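Long-range contacts in mandalate racemase/muconate lactonizing enzyme (PDB 4E4U), which probably catalyses a racemisation or related reaction begun by removing a proton next to a carboxylate, as other members of the enolase superfamily do: residues L125-Y130 against L158-V163; G176-L181 against Q211-S216; A304-H309 against P328-Q333. All blocks are in the same frame, centred on the assembly; numbering follows the deposited sequence. Where two conformers were deposited one is given.

Interaction 1. Residues L125-Y130 against L158-V163; sequences LRSYTY and LGFTAV
Thr-161 is gripped from the side by the guanidinium of Arg-126: NE donates to OG1 at 2.8 Å, lying close to the guanidinium plane, while NH2 reaches the backbone O of Thr-161 at 3.1 Å. The grip ties strand 125-130 to the residue just ahead of strand 162-165, the two strands of a beta-alpha-beta unit of the TIM-like barrel domain around helix 145-158. An extended chain with CG anti to the backbone N (chi1 -173°) carries the guanidinium across to Thr-161; NH2 also makes a salt bridge with Asp-203. Helix 145-158 ends in a Schellman motif, with Gly-159 at positive phi, and Gly-159 O is hydrogen-bonded to Lys-398 of a neighbouring subunit. Beside the arginine, one water donates to Ser-127 O at 2.6 Å and accepts from Thr-161 N at 2.9 Å, joining the backbones where they do not bond directly. Farther along, Tyr-128 CB packs on Ala-162 CB at 3.8 Å, while the Tyr-128 hydroxyl is hydrogen-bonded to Lys-164 NZ. Phe-160 lays its ring against residues 127-129 of the strand and also meets Trp-353. Over one ring face sits Thr-129 CG2, 3.8 Å from the centroid of the Phe-160 ring and 18° off its normal.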
loop_
_atom_site.group_PDB
_atom_site.type_symbol
_atom_site.label_atom_id
_atom_site.label_comp_id
_atom_site.label_asym_id
_atom_site.label_seq_id
_atom_site.Cartn_x
_atom_site.Cartn_y
_atom_site.Cartn_z
ATOM N N LEU A 125 -11.656 13.830 -37.075
ATOM C CA LEU A 125 -11.389 13.943 -35.649
ATOM C C LEU A 125 -12.510 14.674 -34.933
ATOM O O LEU A 125 -12.785 15.842 -35.217
ATOM C CB LEU A 125 -10.084 14.699 -35.420
ATOM C CG LEU A 125 -8.836 14.104 -36.064
ATOM C CD1 LEU A 125 -7.661 15.056 -35.898
ATOM C CD2 LEU A 125 -8.523 12.749 -35.444
ATOM N N ARG A 126 -13.150 13.992 -33.993
ATOM C CA ARG A 126 -14.156 14.634 -33.162
ATOM C C ARG A 126 -13.542 15.866 -32.499
ATOM O O ARG A 126 -12.414 15.821 -32.001
ATOM C CB ARG A 126 -14.658 13.657 -32.095
ATOM C CG ARG A 126 -15.825 14.184 -31.275
ATOM C CD ARG A 126 -16.131 13.264 -30.107
ATOM N NE ARG A 126 -17.233 13.782 -29.304
ATOM C CZ ARG A 126 -17.583 13.309 -28.113
ATOM N NH1 ARG A 126 -16.917 12.292 -27.574
ATOM N NH2 ARG A 126 -18.602 13.856 -27.457
ATOM N N SER A 127 -14.282 16.969 -32.495
ATOM C CA SER A 127 -13.762 18.198 -31.910
ATOM C C SER A 127 -14.753 18.858 -30.959
ATOM O O SER A 127 -15.932 18.506 -30.924
ATOM C CB SER A 127 -13.343 19.181 -33.001
ATOM O OG SER A 127 -14.474 19.750 -33.620
ATOM N N TYR A 128 -14.261 19.809 -30.176
ATOM C CA TYR A 128 -15.127 20.609 -29.329
ATOM C C TYR A 128 -14.641 22.036 -29.356
ATOM O O TYR A 128 -13.522 22.304 -29.795
ATOM C CB TYR A 128 -15.128 20.097 -27.898
ATOM C CG TYR A 128 -13.886 20.376 -27.078
ATOM C CD1 TYR A 128 -13.766 21.550 -26.337
ATOM C CD2 TYR A 128 -12.876 19.433 -26.971
ATOM C CE1 TYR A 128 -12.651 21.785 -25.528
ATOM C CE2 TYR A 128 -11.757 19.661 -26.175
ATOM C CZ TYR A 128 -11.649 20.835 -25.453
ATOM O OH TYR A 128 -10.553 21.065 -24.650
ATOM N N THR A 129 -15.472 22.953 -28.875
ATOM C CA THR A 129 -15.017 24.317 -28.667
ATOM C C THR A 129 -15.496 24.859 -27.326
ATOM O O THR A 129 -16.515 24.415 -26.788
ATOM C CB THR A 129 -15.475 25.260 -29.809
ATOM O OG1 THR A 129 -14.931 26.572 -29.599
ATOM C CG2 THR A 129 -16.999 25.337 -29.882
ATOM N N TYR A 130 -14.736 25.801 -26.773
ATOM C CA TYR A 130 -15.257 26.664 -25.726
ATOM C C TYR A 130 -16.457 27.420 -26.270
ATOM O O TYR A 130 -16.533 27.723 -27.469
ATOM C CB TYR A 130 -14.210 27.697 -25.315
ATOM C CG TYR A 130 -13.513 27.439 -24.002
ATOM C CD1 TYR A 130 -14.216 27.411 -22.806
ATOM C CD2 TYR A 130 -12.142 27.246 -23.958
ATOM C CE1 TYR A 130 -13.575 27.186 -21.603
ATOM C CE2 TYR A 130 -11.489 27.022 -22.762
ATOM C CZ TYR A 130 -12.213 26.990 -21.585
ATOM O OH TYR A 130 -11.565 26.762 -20.392
ATOM N N LEU A 158 -24.168 23.610 -35.692
ATOM C CA LEU A 158 -22.990 23.530 -36.555
ATOM C C LEU A 158 -22.475 22.100 -36.668
ATOM O O LEU A 158 -21.751 21.771 -37.614
ATOM C CB LEU A 158 -21.861 24.417 -36.035
ATOM C CG LEU A 158 -22.060 25.925 -35.942
ATOM C CD1 LEU A 158 -20.774 26.537 -35.433
ATOM C CD2 LEU A 158 -22.426 26.510 -37.288
ATOM N N GLY A 159 -22.820 21.260 -35.693
ATOM C CA GLY A 159 -22.402 19.870 -35.697
ATOM C C GLY A 159 -21.521 19.454 -34.531
ATOM O O GLY A 159 -21.147 18.284 -34.438
ATOM N N PHE A 160 -21.174 20.390 -33.648
ATOM C CA PHE A 160 -20.367 20.046 -32.477
ATOM C C PHE A 160 -21.074 19.035 -31.583
ATOM O O PHE A 160 -22.290 19.116 -31.361
ATOM C CB PHE A 160 -20.047 21.287 -31.640
ATOM C CG PHE A 160 -18.874 22.086 -32.143
ATOM C CD1 PHE A 160 -17.577 21.606 -32.000
ATOM C CD2 PHE A 160 -19.067 23.326 -32.736
ATOM C CE1 PHE A 160 -16.493 22.345 -32.439
ATOM C CE2 PHE A 160 -17.982 24.073 -33.182
ATOM C CZ PHE A 160 -16.697 23.579 -33.034
ATOM N N THR A 161 -20.292 18.091 -31.068
ATOM C CA THR A 161 -20.792 17.042 -30.180
ATOM C C THR A 161 -20.286 17.203 -28.744
ATOM O O THR A 161 -20.469 16.309 -27.917
ATOM C CB THR A 161 -20.393 15.644 -30.682
ATOM O OG1 THR A 161 -18.966 15.537 -30.707
ATOM C CG2 THR A 161 -20.939 15.408 -32.077
ATOM N N ALA A 162 -19.648 18.334 -28.454
ATOM C CA ALA A 162 -19.191 18.655 -27.103
ATOM C C ALA A 162 -18.918 20.149 -27.030
ATOM O O ALA A 162 -18.512 20.757 -28.026
ATOM C CB ALA A 162 -17.935 17.865 -26.746
ATOM N N VAL A 163 -19.159 20.742 -25.864
ATOM C CA VAL A 163 -18.903 22.167 -25.662
ATOM C C VAL A 163 -18.273 22.359 -24.290
ATOM O O VAL A 163 -18.557 21.591 -23.363
ATOM C CB VAL A 163 -20.192 23.023 -25.783
ATOM C CG1 VAL A 163 -20.741 22.973 -27.210
ATOM C CG2 VAL A 163 -21.250 22.573 -24.764
HETATM O O HOH W 1 -17.829 17.337 -32.334
#

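Interaction 2. Residues G176-L181 against Q211-S216; sequences GHQLSL and QMVPSS
Leu-179 lies against both Met-212 and Ser-216, and its side chain runs from a polar neighbour to an apolar one. Its CB and CG pass the hydroxyl of Ser-216, CG also resting on Met-212 CG at 3.7 Å. From there CD1 reaches the sulfur, with Leu-179 CD1 3.5 Å from Met-212 SD, while CD2 brushes Met-212 CG. The same Ser-216 OG accepts from the backbone N of Leu-179 at 3.0 Å; with OG anti to its own backbone N (chi1 178°), the hydroxyl is turned to the loop. It donates to a water, which in turn donates to Gln-178 OE1 and Leu-179 O.

Gln-178 bends at chi2 (83°) and lays its amide beside the start of the helix: NE2 donates to Ser-215 OG at 3.0 Å with the oxygen almost in the amide plane, and also bonds Gln-305 OE1 of a neighbouring subunit. OE1 has Arg-219 as a further partner. At the other end, His-177 forms a single bridge with Met-212, its N donating to Gln-211 O at 2.8 Å and its O accepting from Val-213 N at 3.1 Å. That Gln-211 O also stands 3.2 Å above the plane of the His-177 ring, over its centre. The amide of Gln-211 turns elsewhere, to His-209, Gly-169 and Asp-166. Both segments are the ends of beta-to-alpha loops that follow strands 162-165 and 203-206, running into the first residues of helices 181-198 and 214-224, the kind of loop that lies at the C-terminal mouth of a TIM barrel.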
loop_
_atom_site.group_PDB
_atom_site.type_symbol
_atom_site.label_atom_id
_atom_site.label_comp_id
_atom_site.label_asym_id
_atom_site.label_seq_id
_atom_site.Cartn_x
_atom_site.Cartn_y
_atom_site.Cartn_z
ATOM N N GLY A 176 -4.903 26.958 -5.083
ATOM C CA GLY A 176 -6.332 26.725 -4.978
ATOM C C GLY A 176 -7.029 27.428 -3.829
ATOM O O GLY A 176 -6.418 27.742 -2.804
ATOM N N HIS A 177 -8.325 27.665 -4.009
ATOM C CA HIS A 177 -9.154 28.255 -2.967
ATOM C C HIS A 177 -10.472 27.479 -2.855
ATOM O O HIS A 177 -10.683 26.480 -3.552
ATOM C CB HIS A 177 -9.374 29.751 -3.218
ATOM C CG HIS A 177 -9.953 30.057 -4.563
ATOM N ND1 HIS A 177 -9.203 30.577 -5.593
ATOM C CD2 HIS A 177 -11.205 29.895 -5.049
ATOM C CE1 HIS A 177 -9.974 30.741 -6.656
ATOM N NE2 HIS A 177 -11.194 30.331 -6.350
ATOM N N GLN A 178 -11.347 27.923 -1.965
ATOM C CA GLN A 178 -12.596 27.218 -1.692
ATOM C C GLN A 178 -13.758 28.026 -2.269
ATOM O O GLN A 178 -14.077 29.107 -1.765
ATOM C CB GLN A 178 -12.749 27.017 -0.178
ATOM C CG GLN A 178 -13.990 26.239 0.258
ATOM C CD GLN A 178 -13.845 24.716 0.201
ATOM O OE1 GLN A 178 -14.794 24.019 -0.169
ATOM N NE2 GLN A 178 -12.691 24.193 0.615
ATOM N N LEU A 179 -14.381 27.515 -3.331
ATOM C CA LEU A 179 -15.455 28.251 -4.003
ATOM C C LEU A 179 -16.615 28.546 -3.064
ATOM O O LEU A 179 -17.018 27.699 -2.268
ATOM C CB LEU A 179 -16.002 27.467 -5.194
ATOM C CG LEU A 179 -15.011 27.088 -6.287
ATOM C CD1 LEU A 179 -15.737 26.336 -7.396
ATOM C CD2 LEU A 179 -14.300 28.316 -6.837
ATOM N N SER A 180 -17.164 29.750 -3.178
ATOM C CA SER A 180 -18.334 30.135 -2.394
ATOM C C SER A 180 -19.576 29.374 -2.845
ATOM O O SER A 180 -19.624 28.838 -3.952
ATOM C CB SER A 180 -18.608 31.625 -2.567
ATOM O OG SER A 180 -19.140 31.866 -3.859
ATOM N N LEU A 181 -20.594 29.356 -1.993
ATOM C CA LEU A 181 -21.877 28.757 -2.358
ATOM C C LEU A 181 -22.480 29.403 -3.602
ATOM O O LEU A 181 -23.047 28.712 -4.443
ATOM C CB LEU A 181 -22.870 28.860 -1.204
ATOM C CG LEU A 181 -22.540 27.969 -0.010
ATOM C CD1 LEU A 181 -23.362 28.417 1.185
ATOM C CD2 LEU A 181 -22.798 26.501 -0.333
ATOM N N GLN A 211 -8.873 26.347 -10.146
ATOM C CA GLN A 211 -9.258 27.334 -9.137
ATOM C C GLN A 211 -9.210 26.779 -7.720
ATOM O O GLN A 211 -8.998 27.527 -6.771
ATOM C CB GLN A 211 -10.688 27.839 -9.375
ATOM C CG GLN A 211 -10.873 28.814 -10.519
ATOM C CD GLN A 211 -11.209 28.130 -11.823
ATOM O OE1 GLN A 211 -10.862 26.965 -12.037
ATOM N NE2 GLN A 211 -11.874 28.856 -12.714
ATOM N N MET A 212 -9.417 25.473 -7.586
ATOM C CA MET A 212 -9.829 24.885 -6.317
ATOM C C MET A 212 -8.766 24.093 -5.579
ATOM O O MET A 212 -7.883 23.489 -6.192
ATOM C CB MET A 212 -11.018 23.951 -6.568
ATOM C CG MET A 212 -12.292 24.688 -6.903
ATOM S SD MET A 212 -13.460 23.697 -7.807
ATOM C CE MET A 212 -12.644 23.721 -9.391
ATOM N N VAL A 213 -8.885 24.081 -4.256
ATOM C CA VAL A 213 -8.270 23.026 -3.459
ATOM C C VAL A 213 -9.129 21.760 -3.632
ATOM O O VAL A 213 -10.306 21.840 -3.991
ATOM C CB VAL A 213 -8.158 23.415 -1.968
ATOM C CG1 VAL A 213 -7.252 24.620 -1.800
ATOM C CG2 VAL A 213 -9.538 23.677 -1.346
ATOM N N PRO A 214 -8.546 20.574 -3.399
ATOM C CA PRO A 214 -9.307 19.339 -3.639
ATOM C C PRO A 214 -10.628 19.246 -2.883
ATOM O O PRO A 214 -11.596 18.740 -3.442
ATOM C CB PRO A 214 -8.343 18.219 -3.206
ATOM C CG PRO A 214 -7.173 18.892 -2.592
ATOM C CD PRO A 214 -7.138 20.306 -3.069
ATOM N N SER A 215 -10.698 19.738 -1.653
ATOM C CA SER A 215 -11.945 19.608 -0.905
ATOM C C SER A 215 -13.080 20.397 -1.573
ATOM O O SER A 215 -14.251 19.984 -1.541
ATOM C CB SER A 215 -11.760 20.027 0.556
ATOM O OG SER A 215 -11.568 21.426 0.661
ATOM N N SER A 216 -12.731 21.521 -2.190
ATOM C CA SER A 216 -13.697 22.344 -2.912
ATOM C C SER A 216 -14.081 21.700 -4.236
ATOM O O SER A 216 -15.260 21.670 -4.604
ATOM C CB SER A 216 -13.131 23.747 -3.129
ATOM O OG SER A 216 -14.022 24.572 -3.861
HETATM O O HOH W 2 -16.303 24.913 -2.388
#

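Interaction 3. Residues A304-H309 against P328-Q333; sequences AQIAPH and PNFLIQ
Ala-307 CB meets Ile-332 CG2 at 3.9 Å in the apolar middle of this contact. On the other side of the backbone, Pro-308 CD comes to the edge of the Phe-330 ring, 4.1 Å from CE1. Phe-330 points away from the opposite backbone at CB, and its ring goes on to Leu-125, His-122 and Ala-324 of helix 314-325. Pro-308 crosses Gln-333 at about a right angle, its CB 3.5 Å from Gln-333 OE1, an oxygen hydrogen-bonded to Ser-320 OG.

Between the backbones there is a single bridge, Ile-306 with Phe-330. Ile-306 N donates to Asn-329 O at 2.9 Å and Ile-306 O accepts from Leu-331 N at 2.9 Å. Strand 305-306 and the run into strand 333-335, joined through helix 314-325, form a beta-alpha-beta unit; 305-306 also pairs with 278-279 and 333-335 with 125-130, so this bridge probably helps to close the TIM-like barrel between them.

At the far end the contact turns polar. With CG set between the backbone N and the carbonyl carbon (chi1 55°), the amide of Asn-329 faces back along the other segment, and ND2 donates to Ala-304 O at 3.1 Å (171° at the hydrogen). ND2 has a second acceptor in Ala-296 O. Gln-305 passes obliquely over Leu-331, NE2 lying 3.8 Å from CD1; its OE1 accepts from Gln-178 NE2 of a neighbouring subunit, and its NE2 donates at 2.8 Å to a water that bonds weakly to Phe-330 O.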
loop_
_atom_site.group_PDB
_atom_site.type_symbol
_atom_site.label_atom_id
_atom_site.label_comp_id
_atom_site.label_asym_id
_atom_site.label_seq_id
_atom_site.Cartn_x
_atom_site.Cartn_y
_atom_site.Cartn_z
ATOM N N ALA A 304 -6.251 5.099 -20.433
ATOM C CA ALA A 304 -6.622 6.506 -20.461
ATOM C C ALA A 304 -6.700 6.977 -21.909
ATOM O O ALA A 304 -6.199 6.311 -22.821
ATOM C CB ALA A 304 -5.619 7.348 -19.658
ATOM N N GLN A 305 -7.309 8.135 -22.118
ATOM C CA GLN A 305 -7.454 8.696 -23.452
ATOM C C GLN A 305 -6.723 10.021 -23.562
ATOM O O GLN A 305 -6.388 10.649 -22.554
ATOM C CB GLN A 305 -8.929 8.922 -23.771
ATOM C CG GLN A 305 -9.759 7.663 -23.783
ATOM C CD GLN A 305 -11.225 7.968 -23.960
ATOM O OE1 GLN A 305 -11.885 8.492 -23.046
ATOM N NE2 GLN A 305 -11.750 7.684 -25.156
ATOM N N ILE A 306 -6.427 10.443 -24.786
ATOM C CA ILE A 306 -5.872 11.777 -24.977
ATOM C C ILE A 306 -6.895 12.707 -25.613
ATOM O O ILE A 306 -7.696 12.309 -26.462
ATOM C CB ILE A 306 -4.551 11.802 -25.790
ATOM C CG1 ILE A 306 -4.804 11.516 -27.274
ATOM C CG2 ILE A 306 -3.524 10.846 -25.183
ATOM C CD1 ILE A 306 -3.627 11.868 -28.158
ATOM N N ALA A 307 -6.872 13.947 -25.154
ATOM C CA ALA A 307 -7.741 15.001 -25.659
ATOM C C ALA A 307 -6.893 16.260 -25.716
ATOM O O ALA A 307 -6.909 17.068 -24.784
ATOM C CB ALA A 307 -8.930 15.199 -24.736
ATOM N N PRO A 308 -6.113 16.421 -26.793
ATOM C CA PRO A 308 -5.105 17.486 -26.771
ATOM C C PRO A 308 -5.694 18.881 -26.608
ATOM O O PRO A 308 -6.745 19.224 -27.168
ATOM C CB PRO A 308 -4.409 17.346 -28.127
ATOM C CG PRO A 308 -4.622 15.915 -28.512
ATOM C CD PRO A 308 -6.004 15.583 -28.000
ATOM N N HIS A 309 -4.983 19.675 -25.818
ATOM C CA HIS A 309 -5.344 21.052 -25.532
ATOM C C HIS A 309 -4.908 21.956 -26.674
ATOM O O HIS A 309 -3.881 21.717 -27.322
ATOM C CB HIS A 309 -4.638 21.481 -24.242
ATOM C CG HIS A 309 -4.663 22.956 -23.996
ATOM N ND1 HIS A 309 -3.660 23.797 -24.426
ATOM C CD2 HIS A 309 -5.550 23.737 -23.335
ATOM C CE1 HIS A 309 -3.941 25.037 -24.064
ATOM N NE2 HIS A 309 -5.081 25.024 -23.400
ATOM N N PRO A 328 -4.616 5.655 -31.252
ATOM C CA PRO A 328 -5.770 4.763 -31.091
ATOM C C PRO A 328 -6.671 5.128 -29.907
ATOM O O PRO A 328 -7.857 4.824 -29.937
ATOM C CB PRO A 328 -5.120 3.386 -30.900
ATOM C CG PRO A 328 -3.763 3.683 -30.333
ATOM C CD PRO A 328 -3.335 4.976 -30.978
ATOM N N ASN A 329 -6.114 5.766 -28.883
ATOM C CA ASN A 329 -6.866 6.149 -27.697
ATOM C C ASN A 329 -7.198 7.638 -27.687
ATOM O O ASN A 329 -7.130 8.311 -26.658
ATOM C CB ASN A 329 -6.118 5.738 -26.421
ATOM C CG ASN A 329 -4.695 6.288 -26.352
ATOM O OD1 ASN A 329 -4.020 6.437 -27.372
ATOM N ND2 ASN A 329 -4.219 6.545 -25.132
ATOM N N PHE A 330 -7.557 8.143 -28.857
ATOM C CA PHE A 330 -7.943 9.536 -29.029
ATOM C C PHE A 330 -9.406 9.735 -28.658
ATOM O O PHE A 330 -10.276 9.006 -29.135
ATOM C CB PHE A 330 -7.718 9.937 -30.487
ATOM C CG PHE A 330 -8.347 11.251 -30.865
ATOM C CD1 PHE A 330 -7.790 12.457 -30.449
ATOM C CD2 PHE A 330 -9.485 11.285 -31.657
ATOM C CE1 PHE A 330 -8.369 13.673 -30.812
ATOM C CE2 PHE A 330 -10.061 12.493 -32.022
ATOM C CZ PHE A 330 -9.505 13.682 -31.600
ATOM N N LEU A 331 -9.681 10.738 -27.828
ATOM C CA LEU A 331 -11.057 11.082 -27.447
ATOM C C LEU A 331 -11.631 12.222 -28.280
ATOM O O LEU A 331 -12.663 12.068 -28.931
ATOM C CB LEU A 331 -11.119 11.460 -25.964
ATOM C CG LEU A 331 -12.443 11.998 -25.406
ATOM C CD1 LEU A 331 -13.578 10.996 -25.610
ATOM C CD2 LEU A 331 -12.311 12.356 -23.930
ATOM N N ILE A 332 -10.965 13.373 -28.260
ATOM C CA ILE A 332 -11.510 14.575 -28.886
ATOM C C ILE A 332 -10.402 15.619 -28.980
ATOM O O ILE A 332 -9.457 15.595 -28.188
ATOM C CB ILE A 332 -12.710 15.107 -28.053
ATOM C CG1 ILE A 332 -13.604 16.056 -28.856
ATOM C CG2 ILE A 332 -12.237 15.712 -26.725
ATOM C CD1 ILE A 332 -14.933 16.311 -28.156
ATOM N N GLN A 333 -10.522 16.533 -29.939
ATOM C CA GLN A 333 -9.519 17.574 -30.152
ATOM C C GLN A 333 -10.119 18.942 -29.905
ATOM O O GLN A 333 -11.141 19.293 -30.489
ATOM C CB GLN A 333 -8.963 17.503 -31.577
ATOM C CG GLN A 333 -8.097 18.697 -31.979
ATOM C CD GLN A 333 -6.788 18.780 -31.214
ATOM O OE1 GLN A 333 -6.014 17.822 -31.178
ATOM N NE2 GLN A 333 -6.530 19.932 -30.602
HETATM O O HOH W 3 -10.312 6.580 -27.323
#

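In the fold
Interactions 1, 2 and 3 follow one another along the chain without overlap. Interactions 1 and 3 have centres about 13 Å apart and meet on strand 125-130 of the barrel sheet, where Arg-126 O and Gln-333 N, and Tyr-128 N and Gln-333 O, probably form hydrogen bonds. One joins this strand to its neighbour 162-165; the other ties 305-306 to the approach of 333-335, so together they span the wall where the barrel probably closes. Interaction 2 lies about 28 Å and 27 Å from them, centre to centre, among the loops leading into helices 181-198 and 214-224. Assembly brings interaction 2 of one chain to interaction 3 of another: Gln-178 bonds Gln-305.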